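Local coordinates for Cel44C (Paenibacillus polymyxa, PDB 2YIH), which hydrolyses the beta-1,4-glucan backbone of xyloglucan, and probably of cellulose, through its family 44 glycoside hydrolase domain, the part described here, at residues Ser368-Leu380 against Asn398-Asn410. The protein carries 8 engineered substitutions. Sequence-based numbering, arbitrary orientation. Where two conformers were deposited one is given.
Sequences SGGIAMTDVLGIL and NNYVSAAYKLYRN. With SO4 (sulfate ion), chain E.
Gly370 lies against Tyr400, their CA atoms 4.4 Å apart, where helices 368-380 and 399-409 come together; the axes approach to 7.6 Å and run roughly parallel at a crossing angle of -31°. The close approach brings Gly370 CA to 3.3 Å from Tyr400 O, a CA-H...O contact. One turn on, the methyl of Ala404 wedges between Met373 and Thr374, its CB a tight 3.4 Å from Met373 CB. Gly370 O, which already accepts the backbone N-H of Thr374, also takes Thr374 OG1 at 2.7 Å in the conformer modelled here, from above the carbonyl plane. Met373 bends at chi2 and chi3, which carries CE to the hydroxyl end of the Tyr405 ring. Leu377 serves two tyrosines: CB sits over the centre of the Tyr408 ring, 4.1 Å from its centroid, while CD1 covers one face of Tyr405 nearer the rim. Tyr408 reaches across to helix 368-380, and its OH donates to Thr374 O at 2.7 Å, lying nearly in line with the C=O bond (C=O...O angle 161°), which fixes the tip of the ring. Helix 367-382 forms the crossover between barrel strands 353-359 and 387-390, and helix 399-409 follows the latter, the last of the eight, so consecutive helices of the TIM barrel pack here. Tyr359 of strand 353-359 touches Met373, Leu377 and Tyr405; on the beta-sandwich side, Phe480 of strand 474-481 packs on Tyr400 and Leu407, and Val450 of strand 446-453 meets Tyr408, placing the buried helix pair between barrel and sandwich.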
loop_
_atom_site.group_PDB
_atom_site.type_symbol
_atom_site.label_atom_id
_atom_site.label_comp_id
_atom_site.label_asym_id
_atom_site.label_seq_id
_atom_site.Cartn_x
_atom_site.Cartn_y
_atom_site.Cartn_z
ATOM N N SER A 368 -5.999 -13.712 -13.881
ATOM C CA SER A 368 -5.612 -12.350 -14.329
ATOM C C SER A 368 -5.213 -11.482 -13.154
ATOM O O SER A 368 -4.321 -10.662 -13.288
ATOM C CB SER A 368 -6.712 -11.617 -15.130
ATOM O OG SER A 368 -7.940 -11.456 -14.392
ATOM N N GLY A 369 -5.899 -11.636 -12.018
ATOM C CA GLY A 369 -5.558 -10.863 -10.802
ATOM C C GLY A 369 -4.220 -11.295 -10.214
ATOM O O GLY A 369 -3.437 -10.465 -9.699
ATOM N N GLY A 370 -3.953 -12.595 -10.275
ATOM C CA GLY A 370 -2.690 -13.137 -9.771
ATOM C C GLY A 370 -1.509 -12.635 -10.599
ATOM O O GLY A 370 -0.475 -12.222 -10.071
ATOM N N ILE A 371 -1.658 -12.714 -11.912
ATOM C CA ILE A 371 -0.573 -12.265 -12.770
ATOM C C ILE A 371 -0.357 -10.753 -12.682
ATOM O O ILE A 371 0.798 -10.282 -12.609
ATOM C CB ILE A 371 -0.762 -12.744 -14.212
ATOM C CG1 ILE A 371 -0.643 -14.261 -14.255
ATOM C CG2 ILE A 371 0.288 -12.098 -15.148
ATOM C CD1 ILE A 371 -0.896 -14.830 -15.612
ATOM N N ALA A 372 -1.429 -9.982 -12.630
ATOM C CA ALA A 372 -1.271 -8.532 -12.433
ATOM C C ALA A 372 -0.443 -8.244 -11.178
ATOM O O ALA A 372 0.510 -7.464 -11.233
ATOM C CB ALA A 372 -2.637 -7.829 -12.363
ATOM N N MET A 373 -0.740 -8.940 -10.076
ATOM C CA MET A 373 -0.056 -8.680 -8.826
ATOM C C MET A 373 1.357 -9.198 -8.820
ATOM O O MET A 373 2.227 -8.612 -8.181
ATOM C CB MET A 373 -0.829 -9.278 -7.645
ATOM C CG MET A 373 -2.003 -8.433 -7.235
ATOM S SD MET A 373 -1.490 -6.821 -6.574
ATOM C CE MET A 373 -0.912 -7.182 -4.909
ATOM N N THR A 374 1.621 -10.298 -9.511
ATOM C CA THR A 374 2.968 -10.784 -9.617
ATOM C C THR A 374 3.832 -9.753 -10.361
ATOM O O THR A 374 5.012 -9.588 -10.069
ATOM C CB THR A 374 2.955 -12.150 -10.291
ATOM O OG1 THR A 374 2.053 -13.011 -9.566
ATOM C CG2 THR A 374 4.330 -12.735 -10.311
ATOM N N ASP A 375 3.214 -9.043 -11.301
ATOM C CA ASP A 375 3.966 -8.012 -12.021
ATOM C C ASP A 375 4.134 -6.776 -11.082
ATOM O O ASP A 375 5.222 -6.238 -10.922
ATOM C CB ASP A 375 3.262 -7.630 -13.340
ATOM C CG ASP A 375 4.188 -6.900 -14.316
ATOM O OD1 ASP A 375 5.392 -6.806 -14.039
ATOM O OD2 ASP A 375 3.682 -6.385 -15.341
ATOM N N VAL A 376 3.042 -6.372 -10.443
ATOM C CA VAL A 376 3.045 -5.166 -9.582
ATOM C C VAL A 376 4.060 -5.312 -8.465
ATOM O O VAL A 376 4.816 -4.387 -8.215
ATOM C CB VAL A 376 1.615 -4.875 -9.003
ATOM C CG1 VAL A 376 1.680 -3.789 -7.843
ATOM C CG2 VAL A 376 0.639 -4.425 -10.148
ATOM N N LEU A 377 4.153 -6.468 -7.811
ATOM C CA LEU A 377 5.130 -6.545 -6.721
ATOM C C LEU A 377 6.566 -6.372 -7.235
ATOM O O LEU A 377 7.389 -5.748 -6.566
ATOM C CB LEU A 377 5.000 -7.859 -5.930
ATOM C CG LEU A 377 3.617 -8.018 -5.246
ATOM C CD1 LEU A 377 3.474 -9.443 -4.621
ATOM C CD2 LEU A 377 3.497 -6.932 -4.124
ATOM N N GLY A 378 6.860 -6.936 -8.411
ATOM C CA GLY A 378 8.202 -6.752 -9.049
ATOM C C GLY A 378 8.462 -5.273 -9.354
ATOM O O GLY A 378 9.555 -4.724 -9.100
ATOM N N ILE A 379 7.450 -4.641 -9.934
ATOM C CA ILE A 379 7.525 -3.253 -10.332
ATOM C C ILE A 379 7.740 -2.348 -9.112
ATOM O O ILE A 379 8.622 -1.483 -9.128
ATOM C CB ILE A 379 6.258 -2.830 -11.097
ATOM C CG1 ILE A 379 6.177 -3.565 -12.461
ATOM C CG2 ILE A 379 6.183 -1.294 -11.247
ATOM C CD1 ILE A 379 4.782 -3.500 -13.093
ATOM N N LEU A 380 6.917 -2.514 -8.067
ATOM C CA LEU A 380 7.072 -1.662 -6.898
ATOM C C LEU A 380 8.450 -1.817 -6.326
ATOM O O LEU A 380 9.063 -0.835 -5.859
ATOM C CB LEU A 380 6.036 -2.003 -5.822
ATOM C CG LEU A 380 4.601 -1.748 -6.244
ATOM C CD1 LEU A 380 3.654 -2.427 -5.193
ATOM C CD2 LEU A 380 4.290 -0.248 -6.395
ATOM N N ASN A 398 -9.165 -14.217 -1.329
ATOM C CA ASN A 398 -8.691 -13.564 -2.555
ATOM C C ASN A 398 -7.527 -14.449 -3.021
ATOM O O ASN A 398 -6.358 -14.089 -2.917
ATOM C CB ASN A 398 -8.166 -12.150 -2.262
ATOM C CG ASN A 398 -9.285 -11.118 -1.935
ATOM O OD1 ASN A 398 -10.514 -11.443 -1.778
ATOM N ND2 ASN A 398 -8.862 -9.877 -1.770
ATOM N N ASN A 399 -7.886 -15.582 -3.596
ATOM C CA ASN A 399 -6.937 -16.688 -3.748
ATOM C C ASN A 399 -5.769 -16.334 -4.643
ATOM O O ASN A 399 -4.661 -16.764 -4.381
ATOM C CB ASN A 399 -7.632 -17.932 -4.305
ATOM C CG ASN A 399 -8.543 -18.583 -3.287
ATOM O OD1 ASN A 399 -8.180 -18.745 -2.104
ATOM N ND2 ASN A 399 -9.759 -18.883 -3.716
ATOM N N TYR A 400 -6.032 -15.598 -5.724
ATOM C CA TYR A 400 -4.947 -15.307 -6.680
ATOM C C TYR A 400 -4.088 -14.113 -6.262
ATOM O O TYR A 400 -2.893 -14.037 -6.620
ATOM C CB TYR A 400 -5.477 -15.208 -8.111
ATOM C CG TYR A 400 -5.574 -16.560 -8.807
ATOM C CD1 TYR A 400 -4.428 -17.237 -9.214
ATOM C CD2 TYR A 400 -6.823 -17.190 -8.974
ATOM C CE1 TYR A 400 -4.500 -18.469 -9.865
ATOM C CE2 TYR A 400 -6.914 -18.418 -9.628
ATOM C CZ TYR A 400 -5.760 -19.072 -10.014
ATOM O OH TYR A 400 -5.841 -20.297 -10.654
ATOM N N VAL A 401 -4.638 -13.215 -5.431
ATOM C CA VAL A 401 -3.778 -12.189 -4.809
ATOM C C VAL A 401 -2.830 -12.842 -3.813
ATOM O O VAL A 401 -1.629 -12.559 -3.800
ATOM C CB VAL A 401 -4.624 -11.064 -4.157
ATOM C CG1 VAL A 401 -3.690 -10.069 -3.395
ATOM C CG2 VAL A 401 -5.385 -10.331 -5.253
ATOM N N SER A 402 -3.360 -13.726 -2.976
ATOM C CA SER A 402 -2.523 -14.422 -2.013
ATOM C C SER A 402 -1.461 -15.224 -2.756
ATOM O O SER A 402 -0.326 -15.282 -2.308
ATOM C CB SER A 402 -3.363 -15.322 -1.101
ATOM O OG SER A 402 -4.219 -14.549 -0.258
ATOM N N ALA A 403 -1.829 -15.836 -3.882
ATOM C CA ALA A 403 -0.833 -16.580 -4.692
ATOM C C ALA A 403 0.352 -15.713 -5.122
ATOM O O ALA A 403 1.496 -16.107 -4.977
ATOM C CB ALA A 403 -1.485 -17.215 -5.965
ATOM N N ALA A 404 0.059 -14.497 -5.559
ATOM C CA ALA A 404 1.118 -13.566 -6.002
ATOM C C ALA A 404 2.060 -13.253 -4.851
ATOM O O ALA A 404 3.291 -13.292 -5.035
ATOM C CB ALA A 404 0.508 -12.273 -6.583
ATOM N N TYR A 405 1.512 -12.938 -3.670
ATOM C CA TYR A 405 2.399 -12.690 -2.519
ATOM C C TYR A 405 3.233 -13.922 -2.192
ATOM O O TYR A 405 4.419 -13.805 -1.911
ATOM C CB TYR A 405 1.643 -12.225 -1.252
ATOM C CG TYR A 405 1.215 -10.773 -1.345
ATOM C CD1 TYR A 405 2.120 -9.731 -1.061
ATOM C CD2 TYR A 405 -0.080 -10.450 -1.745
ATOM C CE1 TYR A 405 1.733 -8.380 -1.195
ATOM C CE2 TYR A 405 -0.485 -9.112 -1.857
ATOM C CZ TYR A 405 0.438 -8.086 -1.588
ATOM O OH TYR A 405 0.095 -6.769 -1.769
ATOM N N LYS A 406 2.587 -15.078 -2.144
ATOM C CA LYS A 406 3.304 -16.304 -1.774
ATOM C C LYS A 406 4.382 -16.601 -2.813
ATOM O O LYS A 406 5.437 -17.092 -2.454
ATOM C CB LYS A 406 2.335 -17.490 -1.636
ATOM C CG LYS A 406 1.481 -17.316 -0.391
ATOM C CD LYS A 406 0.223 -18.211 -0.365
ATOM C CE LYS A 406 0.598 -19.669 -0.258
ATOM N NZ LYS A 406 -0.589 -20.545 -0.568
ATOM N N LEU A 407 4.131 -16.302 -4.088
ATOM C CA LEU A 407 5.167 -16.559 -5.095
ATOM C C LEU A 407 6.457 -15.769 -4.799
ATOM O O LEU A 407 7.589 -16.282 -5.028
ATOM C CB LEU A 407 4.654 -16.317 -6.525
ATOM C CG LEU A 407 5.582 -16.855 -7.626
ATOM C CD1 LEU A 407 5.510 -18.365 -7.679
ATOM C CD2 LEU A 407 5.151 -16.268 -8.982
ATOM N N TYR A 408 6.295 -14.551 -4.264
ATOM C CA TYR A 408 7.447 -13.731 -3.847
ATOM C C TYR A 408 7.991 -14.063 -2.455
ATOM O O TYR A 408 9.192 -13.860 -2.203
ATOM C CB TYR A 408 7.073 -12.226 -3.875
ATOM C CG TYR A 408 7.191 -11.618 -5.257
ATOM C CD1 TYR A 408 6.206 -11.822 -6.216
ATOM C CD2 TYR A 408 8.347 -10.943 -5.640
ATOM C CE1 TYR A 408 6.322 -11.316 -7.481
ATOM C CE2 TYR A 408 8.464 -10.387 -6.930
ATOM C CZ TYR A 408 7.475 -10.611 -7.847
ATOM O OH TYR A 408 7.548 -10.084 -9.130
ATOM N N ARG A 409 7.112 -14.497 -1.527
ATOM C CA ARG A 409 7.467 -14.447 -0.114
ATOM C C ARG A 409 7.314 -15.769 0.632
ATOM O O ARG A 409 7.759 -15.890 1.761
ATOM C CB ARG A 409 6.689 -13.334 0.604
ATOM C CG ARG A 409 6.991 -11.946 0.062
ATOM C CD ARG A 409 8.306 -11.390 0.635
ATOM N NE ARG A 409 8.183 -11.221 2.085
ATOM C CZ ARG A 409 9.166 -10.826 2.885
ATOM N NH1 ARG A 409 10.362 -10.506 2.359
ATOM N NH2 ARG A 409 8.946 -10.729 4.206
ATOM N N ASN A 410 6.732 -16.784 -0.018
ATOM C CA ASN A 410 6.626 -18.089 0.624
ATOM C C ASN A 410 6.381 -19.128 -0.452
ATOM O O ASN A 410 5.310 -19.747 -0.503
ATOM C CB ASN A 410 5.476 -18.120 1.656
ATOM C CG ASN A 410 5.327 -19.471 2.315
ATOM O OD1 ASN A 410 6.240 -20.312 2.274
ATOM N ND2 ASN A 410 4.139 -19.715 2.893
HETATM S S SO4 E . 12.337 -9.510 5.299
HETATM O O1 SO4 E . 13.203 -10.528 5.895
HETATM O O2 SO4 E . 12.455 -9.615 3.850
HETATM O O3 SO4 E . 10.962 -9.723 5.768
HETATM O O4 SO4 E . 12.791 -8.207 5.787
#